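PDB 6CT6: lactate dehydrogenase from Eimeria maxima, which probably catalyses the NADH-dependent reduction of pyruvate to lactate, and is captured here with NADH and the substrate analogue oxamate. Local coordinates for residues M195-I200 against I297-N302; L159-L164 against G181-V186; V36-V41 against I64-S69; I12-S17 against V80-A85. All blocks are in the same frame, centred on the assembly; numbering follows the deposited sequence.

Contact 1 of 4, residues M195-I200 against I297-N302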
# COMPACT_ATOMS: atom_id res chain seq x y z
N MET B 195 26.79 8.61 12.45
CA MET B 195 26.39 9.89 13.02
C MET B 195 27.33 11.01 12.60
O MET B 195 26.92 12.17 12.53
CB MET B 195 26.33 9.78 14.54
CG MET B 195 25.50 8.62 15.05
SD MET B 195 23.85 8.54 14.32
CE MET B 195 22.99 9.80 15.27
N ARG B 196 28.60 10.68 12.30
CA ARG B 196 29.56 11.71 11.92
C ARG B 196 29.26 12.28 10.53
O ARG B 196 29.62 13.43 10.25
CB ARG B 196 30.98 11.15 11.96
CG ARG B 196 32.06 12.11 11.49
CD ARG B 196 33.45 11.60 11.82
NE ARG B 196 33.88 10.49 10.97
CZ ARG B 196 34.53 10.63 9.81
NH1 ARG B 196 34.83 11.83 9.35
NH2 ARG B 196 34.87 9.55 9.11
N TYR B 197 28.60 11.51 9.67
CA TYR B 197 28.34 11.90 8.29
C TYR B 197 26.97 12.52 8.09
O TYR B 197 26.61 12.83 6.95
CB TYR B 197 28.49 10.69 7.37
CG TYR B 197 29.92 10.33 6.99
CD1 TYR B 197 30.55 10.96 5.92
CD2 TYR B 197 30.61 9.34 7.67
CE1 TYR B 197 31.85 10.63 5.56
CE2 TYR B 197 31.91 9.00 7.31
CZ TYR B 197 32.52 9.65 6.25
OH TYR B 197 33.81 9.32 5.89
N ILE B 198 26.18 12.71 9.15
CA ILE B 198 24.88 13.36 9.00
C ILE B 198 25.11 14.81 8.62
O ILE B 198 25.89 15.53 9.26
CB ILE B 198 24.07 13.27 10.30
CG1 ILE B 198 23.77 11.81 10.67
CG2 ILE B 198 22.76 14.07 10.17
CD1 ILE B 198 23.17 11.66 12.06
N THR B 199 24.43 15.26 7.56
CA THR B 199 24.48 16.66 7.17
C THR B 199 23.08 17.21 6.95
O THR B 199 22.15 16.47 6.61
CB THR B 199 25.32 16.89 5.90
OG1 THR B 199 24.67 16.29 4.77
CG2 THR B 199 26.72 16.32 6.06
N ILE B 200 22.95 18.51 7.17
CA ILE B 200 21.75 19.26 6.84
C ILE B 200 22.11 20.11 5.62
O ILE B 200 22.80 21.12 5.74
CB ILE B 200 21.27 20.13 8.01
CG1 ILE B 200 21.18 19.31 9.31
CG2 ILE B 200 19.92 20.77 7.68
CD1 ILE B 200 20.29 18.07 9.24
N ILE B 297 31.07 3.48 -3.48
CA ILE B 297 31.77 4.59 -2.85
C ILE B 297 32.40 4.09 -1.56
O ILE B 297 31.75 3.41 -0.76
CB ILE B 297 30.82 5.78 -2.60
CG1 ILE B 297 30.30 6.31 -3.94
CG2 ILE B 297 31.54 6.87 -1.82
CD1 ILE B 297 29.15 7.28 -3.81
N GLU B 298 33.67 4.45 -1.36
CA GLU B 298 34.45 3.97 -0.22
C GLU B 298 34.68 5.14 0.73
O GLU B 298 35.51 6.01 0.47
CB GLU B 298 35.76 3.35 -0.70
CG GLU B 298 36.49 2.60 0.39
CD GLU B 298 37.35 1.47 -0.15
OE1 GLU B 298 37.57 1.42 -1.38
OE2 GLU B 298 37.79 0.62 0.65
N LEU B 299 33.93 5.14 1.84
CA LEU B 299 34.02 6.22 2.81
C LEU B 299 35.37 6.22 3.51
O LEU B 299 36.00 5.18 3.70
CB LEU B 299 32.90 6.08 3.84
CG LEU B 299 31.46 6.10 3.32
CD1 LEU B 299 30.48 5.74 4.43
CD2 LEU B 299 31.12 7.46 2.75
N ASP B 300 35.82 7.42 3.90
CA ASP B 300 37.07 7.57 4.64
C ASP B 300 36.78 7.45 6.14
O ASP B 300 36.88 8.41 6.92
CB ASP B 300 37.74 8.89 4.29
CG ASP B 300 39.12 9.02 4.90
OD1 ASP B 300 39.72 7.99 5.26
OD2 ASP B 300 39.62 10.16 5.01
N LEU B 301 36.39 6.24 6.54
CA LEU B 301 36.04 5.98 7.93
C LEU B 301 37.26 6.14 8.83
O LEU B 301 38.39 5.82 8.46
CB LEU B 301 35.48 4.56 8.08
CG LEU B 301 34.19 4.22 7.31
CD1 LEU B 301 33.82 2.75 7.49
CD2 LEU B 301 33.05 5.11 7.77
N ASN B 302 37.01 6.63 10.04
CA ASN B 302 38.04 6.74 11.05
C ASN B 302 38.18 5.40 11.79
O ASN B 302 37.48 4.43 11.51
CB ASN B 302 37.73 7.89 12.01
CG ASN B 302 36.47 7.65 12.83
OD1 ASN B 302 36.02 6.52 13.00
ND2 ASN B 302 35.90 8.73 13.37

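Contact 2 of 4, residues L159-L164 against G181-V186. With OXM (oxamic acid), chain F.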
# COMPACT_ATOMS: atom_id res chain seq x y z
N LEU B 159 16.26 1.86 3.75
CA LEU B 159 15.27 1.84 4.82
C LEU B 159 15.88 2.27 6.15
O LEU B 159 15.33 3.13 6.85
CB LEU B 159 14.68 0.44 4.95
CG LEU B 159 13.81 0.17 6.18
CD1 LEU B 159 12.50 0.93 6.11
CD2 LEU B 159 13.57 -1.31 6.34
N ASP B 160 17.01 1.67 6.53
CA ASP B 160 17.66 2.05 7.77
C ASP B 160 18.04 3.53 7.76
O ASP B 160 17.84 4.23 8.76
CB ASP B 160 18.90 1.17 8.00
CG ASP B 160 18.55 -0.29 8.24
OD1 ASP B 160 17.54 -0.54 8.94
OD2 ASP B 160 19.26 -1.17 7.73
N SER B 161 18.57 4.01 6.63
CA SER B 161 18.93 5.42 6.52
C SER B 161 17.70 6.32 6.63
O SER B 161 17.77 7.40 7.22
CB SER B 161 19.65 5.67 5.20
OG SER B 161 20.87 4.95 5.14
N SER B 162 16.57 5.89 6.06
CA SER B 162 15.37 6.72 6.11
C SER B 162 14.88 6.90 7.54
O SER B 162 14.29 7.93 7.87
CB SER B 162 14.26 6.11 5.25
OG SER B 162 13.65 5.01 5.91
N ARG B 163 15.12 5.90 8.40
CA ARG B 163 14.70 6.00 9.79
C ARG B 163 15.60 6.95 10.56
O ARG B 163 15.11 7.79 11.33
CB ARG B 163 14.69 4.60 10.41
CG ARG B 163 13.70 3.66 9.72
CD ARG B 163 13.92 2.21 10.07
NE ARG B 163 12.76 1.39 9.74
CZ ARG B 163 12.75 0.06 9.70
NH1 ARG B 163 13.86 -0.62 9.96
NH2 ARG B 163 11.64 -0.59 9.40
N LEU B 164 16.91 6.83 10.38
CA LEU B 164 17.84 7.82 10.92
C LEU B 164 17.44 9.23 10.48
O LEU B 164 17.37 10.15 11.31
CB LEU B 164 19.26 7.51 10.46
CG LEU B 164 20.32 8.57 10.76
CD1 LEU B 164 20.43 8.84 12.26
CD2 LEU B 164 21.67 8.16 10.19
N GLY B 181 21.79 11.19 5.58
CA GLY B 181 22.11 10.25 6.64
C GLY B 181 22.31 8.85 6.10
O GLY B 181 21.62 8.44 5.16
N MET B 182 23.24 8.09 6.68
CA MET B 182 23.57 6.76 6.20
C MET B 182 23.68 5.78 7.35
O MET B 182 24.25 6.10 8.40
CB MET B 182 24.87 6.76 5.41
CG MET B 182 24.80 7.53 4.10
SD MET B 182 26.33 7.43 3.16
CE MET B 182 27.37 8.52 4.14
N VAL B 183 23.13 4.58 7.15
CA VAL B 183 23.34 3.43 8.02
C VAL B 183 23.99 2.35 7.16
O VAL B 183 23.37 1.85 6.21
CB VAL B 183 22.04 2.91 8.64
CG1 VAL B 183 22.32 1.71 9.55
CG2 VAL B 183 21.31 4.01 9.41
N ILE B 184 25.24 2.00 7.47
CA ILE B 184 25.97 1.02 6.66
C ILE B 184 26.13 -0.27 7.45
O ILE B 184 25.76 -0.36 8.63
CB ILE B 184 27.34 1.56 6.21
CG1 ILE B 184 28.24 1.85 7.41
CG2 ILE B 184 27.16 2.80 5.36
CD1 ILE B 184 29.70 2.10 7.05
N GLY B 185 26.68 -1.29 6.80
CA GLY B 185 27.01 -2.54 7.47
C GLY B 185 25.98 -3.63 7.23
O GLY B 185 25.46 -3.77 6.12
N VAL B 186 25.69 -4.40 8.27
CA VAL B 186 24.74 -5.49 8.18
C VAL B 186 23.36 -4.94 8.51
O VAL B 186 23.21 -4.09 9.39
CB VAL B 186 25.12 -6.63 9.15
CG1 VAL B 186 24.91 -6.22 10.61
CG2 VAL B 186 24.32 -7.89 8.83
C1 OXM F . 13.02 -5.70 9.24
N1 OXM F . 12.01 -6.45 9.96
O1 OXM F . 13.85 -6.27 8.60
C2 OXM F . 13.04 -4.17 9.30
O2 OXM F . 14.11 -3.56 9.55
O3 OXM F . 11.98 -3.51 9.10
O HOH W 1 21.89 -1.78 7.24

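Contact 3 of 4, residues V36-V41 against I64-S69. With NAI (1,4-dihydronicotinamide adenine dinucleotide), chain D.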
# COMPACT_ATOMS: atom_id res chain seq x y z
N VAL B 36 3.60 -5.29 -14.15
CA VAL B 36 4.04 -6.03 -12.97
C VAL B 36 3.48 -7.45 -13.03
O VAL B 36 2.33 -7.65 -13.44
CB VAL B 36 3.57 -5.34 -11.68
CG1 VAL B 36 3.97 -6.15 -10.44
CG2 VAL B 36 4.10 -3.92 -11.59
N VAL B 37 4.29 -8.42 -12.63
CA VAL B 37 3.79 -9.75 -12.29
C VAL B 37 4.04 -10.00 -10.81
O VAL B 37 5.18 -9.90 -10.33
CB VAL B 37 4.42 -10.87 -13.15
CG1 VAL B 37 5.93 -10.93 -12.99
CG2 VAL B 37 3.78 -12.21 -12.77
N LEU B 38 2.97 -10.31 -10.08
CA LEU B 38 3.04 -10.76 -8.70
C LEU B 38 3.13 -12.28 -8.72
O LEU B 38 2.14 -12.96 -9.02
CB LEU B 38 1.82 -10.30 -7.92
CG LEU B 38 1.82 -8.88 -7.36
CD1 LEU B 38 0.41 -8.51 -6.94
CD2 LEU B 38 2.78 -8.78 -6.19
N PHE B 39 4.30 -12.82 -8.41
CA PHE B 39 4.51 -14.26 -8.38
C PHE B 39 4.55 -14.76 -6.94
O PHE B 39 5.14 -14.12 -6.07
CB PHE B 39 5.81 -14.65 -9.09
CG PHE B 39 6.21 -16.07 -8.85
CD1 PHE B 39 5.64 -17.10 -9.58
CD2 PHE B 39 7.15 -16.38 -7.88
CE1 PHE B 39 6.01 -18.42 -9.35
CE2 PHE B 39 7.52 -17.69 -7.65
CZ PHE B 39 6.95 -18.71 -8.38
N ASP B 40 3.91 -15.90 -6.71
CA ASP B 40 3.89 -16.49 -5.38
C ASP B 40 3.64 -17.98 -5.50
O ASP B 40 3.22 -18.48 -6.54
CB ASP B 40 2.83 -15.82 -4.49
CG ASP B 40 3.18 -15.90 -3.02
OD1 ASP B 40 3.60 -14.87 -2.46
OD2 ASP B 40 3.03 -16.99 -2.42
N VAL B 41 3.91 -18.69 -4.40
CA VAL B 41 3.65 -20.13 -4.34
C VAL B 41 2.27 -20.44 -3.76
O VAL B 41 1.80 -21.58 -3.89
CB VAL B 41 4.74 -20.84 -3.52
CG1 VAL B 41 6.08 -20.71 -4.21
CG2 VAL B 41 4.81 -20.28 -2.10
N ILE B 64 -1.78 0.52 -16.46
CA ILE B 64 -0.78 -0.41 -15.94
C ILE B 64 -1.47 -1.74 -15.66
O ILE B 64 -2.56 -1.79 -15.08
CB ILE B 64 -0.13 0.16 -14.67
CG1 ILE B 64 0.74 1.38 -14.99
CG2 ILE B 64 0.68 -0.92 -13.94
CD1 ILE B 64 1.99 1.08 -15.82
N THR B 65 -0.84 -2.83 -16.09
CA THR B 65 -1.37 -4.17 -15.87
C THR B 65 -0.54 -4.89 -14.81
O THR B 65 0.69 -4.95 -14.92
CB THR B 65 -1.37 -4.98 -17.17
OG1 THR B 65 -2.12 -4.29 -18.18
CG2 THR B 65 -1.99 -6.36 -16.95
N VAL B 66 -1.22 -5.41 -13.80
CA VAL B 66 -0.62 -6.30 -12.81
C VAL B 66 -1.16 -7.70 -13.05
O VAL B 66 -2.38 -7.89 -13.11
CB VAL B 66 -0.90 -5.84 -11.37
CG1 VAL B 66 -0.21 -6.76 -10.36
CG2 VAL B 66 -0.44 -4.40 -11.16
N TYR B 67 -0.26 -8.66 -13.21
CA TYR B 67 -0.60 -10.06 -13.39
C TYR B 67 -0.28 -10.84 -12.12
O TYR B 67 0.66 -10.50 -11.39
CB TYR B 67 0.18 -10.69 -14.55
CG TYR B 67 0.14 -9.95 -15.88
CD1 TYR B 67 -0.80 -10.29 -16.85
CD2 TYR B 67 1.05 -8.95 -16.17
CE1 TYR B 67 -0.83 -9.63 -18.07
CE2 TYR B 67 1.03 -8.28 -17.38
CZ TYR B 67 0.08 -8.63 -18.33
OH TYR B 67 0.05 -7.97 -19.54
N GLY B 68 -1.06 -11.88 -11.85
CA GLY B 68 -0.76 -12.85 -10.81
C GLY B 68 -0.36 -14.18 -11.43
O GLY B 68 -0.93 -14.60 -12.44
N SER B 69 0.64 -14.84 -10.83
CA SER B 69 1.14 -16.09 -11.37
C SER B 69 1.65 -16.99 -10.25
O SER B 69 2.17 -16.52 -9.24
CB SER B 69 2.26 -15.86 -12.38
OG SER B 69 2.70 -17.08 -12.95
PA NAI D . 5.26 -12.18 3.70
O1A NAI D . 5.19 -13.50 4.43
O2A NAI D . 4.08 -11.23 3.77
O5B NAI D . 5.54 -12.51 2.15
C5B NAI D . 6.45 -13.54 1.78
C4B NAI D . 5.85 -14.28 0.59
O4B NAI D . 6.81 -15.12 -0.06
C3B NAI D . 4.69 -15.19 1.01
O3B NAI D . 3.49 -14.76 0.37
C2B NAI D . 5.11 -16.58 0.55
O2B NAI D . 4.01 -17.35 0.07
C1B NAI D . 6.08 -16.23 -0.56
N9A NAI D . 6.98 -17.32 -0.99
C8A NAI D . 7.46 -18.37 -0.28
N7A NAI D . 8.25 -19.14 -1.07
C5A NAI D . 8.27 -18.59 -2.30
C6A NAI D . 8.89 -18.87 -3.61
N6A NAI D . 9.69 -19.95 -3.78
N1A NAI D . 8.65 -18.02 -4.63
C2A NAI D . 7.86 -16.94 -4.48
N3A NAI D . 7.26 -16.62 -3.32
C4A NAI D . 7.43 -17.40 -2.23
O3 NAI D . 6.60 -11.41 4.17
PN NAI D . 6.92 -9.85 3.91
O1N NAI D . 6.34 -9.04 5.05
O2N NAI D . 6.57 -9.50 2.48
O5D NAI D . 8.52 -9.84 4.07
C5D NAI D . 9.31 -10.58 3.14
C4D NAI D . 10.78 -10.60 3.55
O4D NAI D . 11.33 -9.28 3.61
C3D NAI D . 10.97 -11.22 4.92
O3D NAI D . 12.08 -12.11 4.88
C2D NAI D . 11.26 -10.04 5.82
O2D NAI D . 12.02 -10.39 6.98
C1D NAI D . 12.02 -9.15 4.86
N1N NAI D . 12.18 -7.74 5.24
C2N NAI D . 13.33 -7.18 4.87
C3N NAI D . 13.64 -5.87 5.14
C7N NAI D . 14.97 -5.36 4.68
O7N NAI D . 15.62 -6.02 3.88
N7N NAI D . 15.44 -4.21 5.16
C4N NAI D . 12.67 -4.98 5.87
C5N NAI D . 11.45 -5.70 6.23
C6N NAI D . 11.25 -7.04 5.89

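Contact 4 of 4, residues I12-S17 against V80-A85. With NAI (1,4-dihydronicotinamide adenine dinucleotide), chain D.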
# COMPACT_ATOMS: atom_id res chain seq x y z
N ILE B 12 8.33 -5.57 -14.53
CA ILE B 12 8.82 -5.68 -13.16
C ILE B 12 8.25 -6.97 -12.57
O ILE B 12 7.03 -7.12 -12.47
CB ILE B 12 8.41 -4.46 -12.32
CG1 ILE B 12 8.93 -3.17 -12.96
CG2 ILE B 12 8.90 -4.60 -10.88
CD1 ILE B 12 8.11 -1.96 -12.61
N ALA B 13 9.13 -7.88 -12.16
CA ALA B 13 8.73 -9.17 -11.61
C ALA B 13 8.94 -9.15 -10.10
O ALA B 13 10.06 -8.98 -9.62
CB ALA B 13 9.52 -10.31 -12.24
N LEU B 14 7.85 -9.35 -9.35
CA LEU B 14 7.89 -9.37 -7.89
C LEU B 14 7.79 -10.83 -7.45
O LEU B 14 6.72 -11.44 -7.51
CB LEU B 14 6.77 -8.51 -7.32
CG LEU B 14 6.73 -7.06 -7.82
CD1 LEU B 14 5.64 -6.26 -7.13
CD2 LEU B 14 8.08 -6.36 -7.66
N VAL B 15 8.91 -11.39 -7.01
CA VAL B 15 8.98 -12.78 -6.55
C VAL B 15 8.66 -12.77 -5.06
O VAL B 15 9.53 -12.53 -4.22
CB VAL B 15 10.34 -13.41 -6.85
CG1 VAL B 15 10.44 -14.80 -6.22
CG2 VAL B 15 10.54 -13.51 -8.35
N GLY B 16 7.40 -13.06 -4.74
CA GLY B 16 6.87 -12.88 -3.40
C GLY B 16 5.75 -11.86 -3.44
O GLY B 16 5.98 -10.70 -3.80
N SER B 17 4.53 -12.28 -3.10
CA SER B 17 3.35 -11.43 -3.21
C SER B 17 2.69 -11.20 -1.86
O SER B 17 1.48 -11.02 -1.77
CB SER B 17 2.35 -12.02 -4.20
OG SER B 17 2.94 -12.18 -5.48
N VAL B 80 13.42 -6.15 -14.21
CA VAL B 80 13.82 -6.07 -12.82
C VAL B 80 13.09 -7.17 -12.05
O VAL B 80 11.93 -7.46 -12.32
CB VAL B 80 13.50 -4.68 -12.22
CG1 VAL B 80 13.83 -4.64 -10.73
CG2 VAL B 80 14.27 -3.59 -12.95
N VAL B 81 13.79 -7.77 -11.09
CA VAL B 81 13.22 -8.76 -10.19
C VAL B 81 13.47 -8.28 -8.76
O VAL B 81 14.61 -7.99 -8.39
CB VAL B 81 13.83 -10.16 -10.40
CG1 VAL B 81 13.20 -11.17 -9.44
CG2 VAL B 81 13.65 -10.63 -11.84
N ILE B 82 12.40 -8.18 -7.97
CA ILE B 82 12.50 -7.82 -6.56
C ILE B 82 11.97 -8.99 -5.74
O ILE B 82 10.82 -9.40 -5.90
CB ILE B 82 11.72 -6.53 -6.23
CG1 ILE B 82 12.05 -5.42 -7.25
CG2 ILE B 82 12.08 -6.05 -4.84
CD1 ILE B 82 11.26 -4.13 -7.06
N ILE B 83 12.82 -9.51 -4.84
CA ILE B 83 12.57 -10.78 -4.16
C ILE B 83 12.16 -10.51 -2.72
O ILE B 83 12.92 -9.91 -1.95
CB ILE B 83 13.81 -11.69 -4.19
CG1 ILE B 83 14.22 -12.03 -5.62
CG2 ILE B 83 13.55 -12.98 -3.41
CD1 ILE B 83 15.64 -12.55 -5.74
N THR B 84 10.97 -10.97 -2.35
CA THR B 84 10.55 -11.03 -0.96
C THR B 84 10.13 -12.44 -0.56
O THR B 84 9.53 -12.63 0.51
CB THR B 84 9.40 -10.05 -0.70
OG1 THR B 84 8.29 -10.36 -1.55
CG2 THR B 84 9.84 -8.61 -0.94
N ALA B 85 10.45 -13.44 -1.38
CA ALA B 85 10.04 -14.82 -1.12
C ALA B 85 10.64 -15.34 0.18
O ALA B 85 11.78 -15.02 0.53
CB ALA B 85 10.45 -15.72 -2.28
PA NAI D . 5.26 -12.18 3.70
O1A NAI D . 5.19 -13.50 4.43
O2A NAI D . 4.08 -11.23 3.77
O5B NAI D . 5.54 -12.51 2.15
C5B NAI D . 6.45 -13.54 1.78
C4B NAI D . 5.85 -14.28 0.59
O4B NAI D . 6.81 -15.12 -0.06
C3B NAI D . 4.69 -15.19 1.01
O3B NAI D . 3.49 -14.76 0.37
C2B NAI D . 5.11 -16.58 0.55
O2B NAI D . 4.01 -17.35 0.07
C1B NAI D . 6.08 -16.23 -0.56
N9A NAI D . 6.98 -17.32 -0.99
C8A NAI D . 7.46 -18.37 -0.28
N7A NAI D . 8.25 -19.14 -1.07
C5A NAI D . 8.27 -18.59 -2.30
C6A NAI D . 8.89 -18.87 -3.61
N6A NAI D . 9.69 -19.95 -3.78
N1A NAI D . 8.65 -18.02 -4.63
C2A NAI D . 7.86 -16.94 -4.48
N3A NAI D . 7.26 -16.62 -3.32
C4A NAI D . 7.43 -17.40 -2.23
O3 NAI D . 6.60 -11.41 4.17
PN NAI D . 6.92 -9.85 3.91
O1N NAI D . 6.34 -9.04 5.05
O2N NAI D . 6.57 -9.50 2.48
O5D NAI D . 8.52 -9.84 4.07
C5D NAI D . 9.31 -10.58 3.14
C4D NAI D . 10.78 -10.60 3.55
O4D NAI D . 11.33 -9.28 3.61
C3D NAI D . 10.97 -11.22 4.92
O3D NAI D . 12.08 -12.11 4.88
C2D NAI D . 11.26 -10.04 5.82
O2D NAI D . 12.02 -10.39 6.98
C1D NAI D . 12.02 -9.15 4.86
N1N NAI D . 12.18 -7.74 5.24
C2N NAI D . 13.33 -7.18 4.87
C3N NAI D . 13.64 -5.87 5.14
C7N NAI D . 14.97 -5.36 4.68
O7N NAI D . 15.62 -6.02 3.88
N7N NAI D . 15.44 -4.21 5.16
C4N NAI D . 12.67 -4.98 5.87
C5N NAI D . 11.45 -5.70 6.23
C6N NAI D . 11.25 -7.04 5.89
O HOH W 2 8.32 -9.30 -4.18

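Contact 1 of 4, residues M195-I200 against I297-N302
Arg196 and Tyr197 both reach the backbone carbonyl of Asp300. Arg196 NH2 donates to Asp300 O at 3.2 Å, from above the carbonyl plane although the oxygen lies close to the plane of the guanidinium, and the bond is bent (138° at the hydrogen). Tyr197 OH adds a weak hydrogen bond to the same oxygen at 3.4 Å. Two leucines approach the ring obliquely from the same side: Leu301 CD2 lies 4.1 Å from Tyr197 CE2, the side chains crossing at about a right angle, and Leu299 CD2 lies 4.3 Å from Tyr197 CE1. The accepting carbonyl belongs to the residue at the centre of an inverse gamma turn, in the loop that leads from strand 294-296 of the large sheet into the C-terminal helix 303-328. Asn302 is the N-cap of that helix, its OD1 accepting from Glu305 N, while its ND2 sits 3.6 Å from Arg196 NE with amide and guanidinium planes 27° apart. Arg196 bends at chi3 (74°), and its NE forms a salt bridge with Glu305 in the first turn. At the tyrosine's base, Met182 of strand 179-184 packs against Tyr197 CB and Leu299, and Leu194 backs Leu299 and Leu301.

Contact 2 of 4, residues L159-L164 against G181-V186
Ser161 points its hydroxyl across at the strand, where OG accepts from Val183 N at 3.0 Å with an angle of 154° at the hydrogen. OG stands anti to its own carbonyl carbon (chi1 -62°), a torsion that also lets it hydrogen-bond Gly157 O one turn back, so the hydroxyl links helix and strand. Val183 turns its side chain into the helix: its CB meets Asp160 CB at 3.6 Å, and CG2 lies 3.5 Å from Asp160 O and faces Leu164 CB. Leu164 reaches past Ser161, bringing CD2 over the backbone of Gly181 and Met182, 3.8 Å from Met182 O.

The same helix lines the oxamate site. Arg163, extended from CG to NE, binds the oxamate carboxylate edge-on through two nearly straight hydrogen bonds, NH1 to O2 and NH2 to O3, both 3.0 Å. Leu159 CG lies 3.7 Å above the centre of the guanidinium, covering one face. Asp160 OD2 accepts from a water 2.7 Å away, which also donates weakly to Val186 O, and is hydrogen-bonded to His187 ND1; His187 NE2 is in turn hydrogen-bonded to oxamate, consistent with the Asp-His pair of lactate dehydrogenases. Arg163 NH1 and Asp160 OD1 form a long salt bridge, 3.8 Å.

Helix 157-172 thus lies against strand 179-184, helix 216-237 packs on Arg163, Leu164 and Val183, helix 244-259 covers Leu159, and Ser58 of the second subunit hydrogen-bonds Ser162 O.

Contact 3 of 4, residues V36-V41 against I64-S69
Val36 to Asp40 are joined to Thr65 to Ser69 by a ladder of five backbone hydrogen bonds, the pattern of parallel strands. Val36 N donates to Thr65 O (3.0 Å), and the ladder runs on through Tyr67 N, Leu38 N and Ser69 N to Asp40 N, which meets Ser69 O at 3.1 Å. Helix 45-59 connects the two strands in a beta-alpha-beta crossover at the edge of the Rossmann sheet.

Packing divides between the faces. Leu38 CD1 lies 3.9 Å from Val66 CG1 on the face covered by helices 19-31 and 45-59. On the other face Val37 CG2 touches Ser69 CB at 4.0 Å, and the Tyr67 ring turns an edge to Val36 O, with Thr65 CG2 against one of its faces.

Cofactor contacts gather at the C-terminal end. Asp40 OD1 accepts from O3B and OD2 from O2B of the adenosine ribose of NADH, the latter at 2.7 Å; Phe39 presents a ring edge to N1A, and Val41 CG1 lies 3.4 Å from C6A. One carboxylate oxygen for each ribose hydroxyl, with Ser17 N also donating to OD1, implies a site suited to an unphosphorylated ribose, consistent with a preference for NADH over NADPH.

Contact 4 of 4, residues I12-S17 against V80-A85
Ala13 N donates to Val80 O at 2.8 Å in an almost straight bond (174° at the hydrogen), the first rung between the two central strands of the Rossmann fold. Strand 11-15 has strand 80-83 on one side and strand 35-39 on the other, so the first half of the domain and the second meet here. Ile82 N to Ala13 O and Val15 N to Ile82 O continue the ladder, the latter more bent, and Thr84 N to Val15 O closes it at 2.8 Å.

At the C-terminal ends of the strands a water donates to Gly16 O and Ile82 O and lies 2.8 Å from Thr84 OG1, bridging the two segments. Gly16, the first glycine of the apparent GxGxxG loop, has positive phi (118°), and its CA comes within 3.4 Å of Thr84 OG1.

The side chains pack on both faces. Leu14 and Ile82 lie side by side pointing the same way, with Leu14 CD2 3.9 Å from Ile82 CB, toward helix 19-31. On the other face, which helix 104-121 covers, Val15 splits its branches: CG2, anti to the carbonyl carbon, meets Val81 CG1 at 3.7 Å, whereas CG1 turns to Ala85 CB and the adenine. Ala85 and Val15 thereby form part of the adenine pocket beside the adenosine ribose. Ala85 CB lies against the base, 3.5 Å from both C4A and N3A.

Contacts 3 and 4 are adjacent parts of one parallel sheet, their centres about 9 Å apart, since strands 35-39 and 11-15 are neighbours; Phe39 O lies 2.8 Å from Gly16 N, and both touch the adenosine half of NADH; contact 4 also reaches the nicotinamide ribose through Thr84. Contact 2 lies about 22 Å from contact 4 between centres, at the other end of the cofactor, where it holds oxamate. Contact 1 is farther out in the same C-terminal domain, about 12 Å from contact 2 between centres, and joins it through Leu164 and Met182: Ile198 CD1 lies 3.9 Å from Leu164 CD1. Its Met195 belongs to the glucose pocket. Contacts 2 and 3 touch the second subunit.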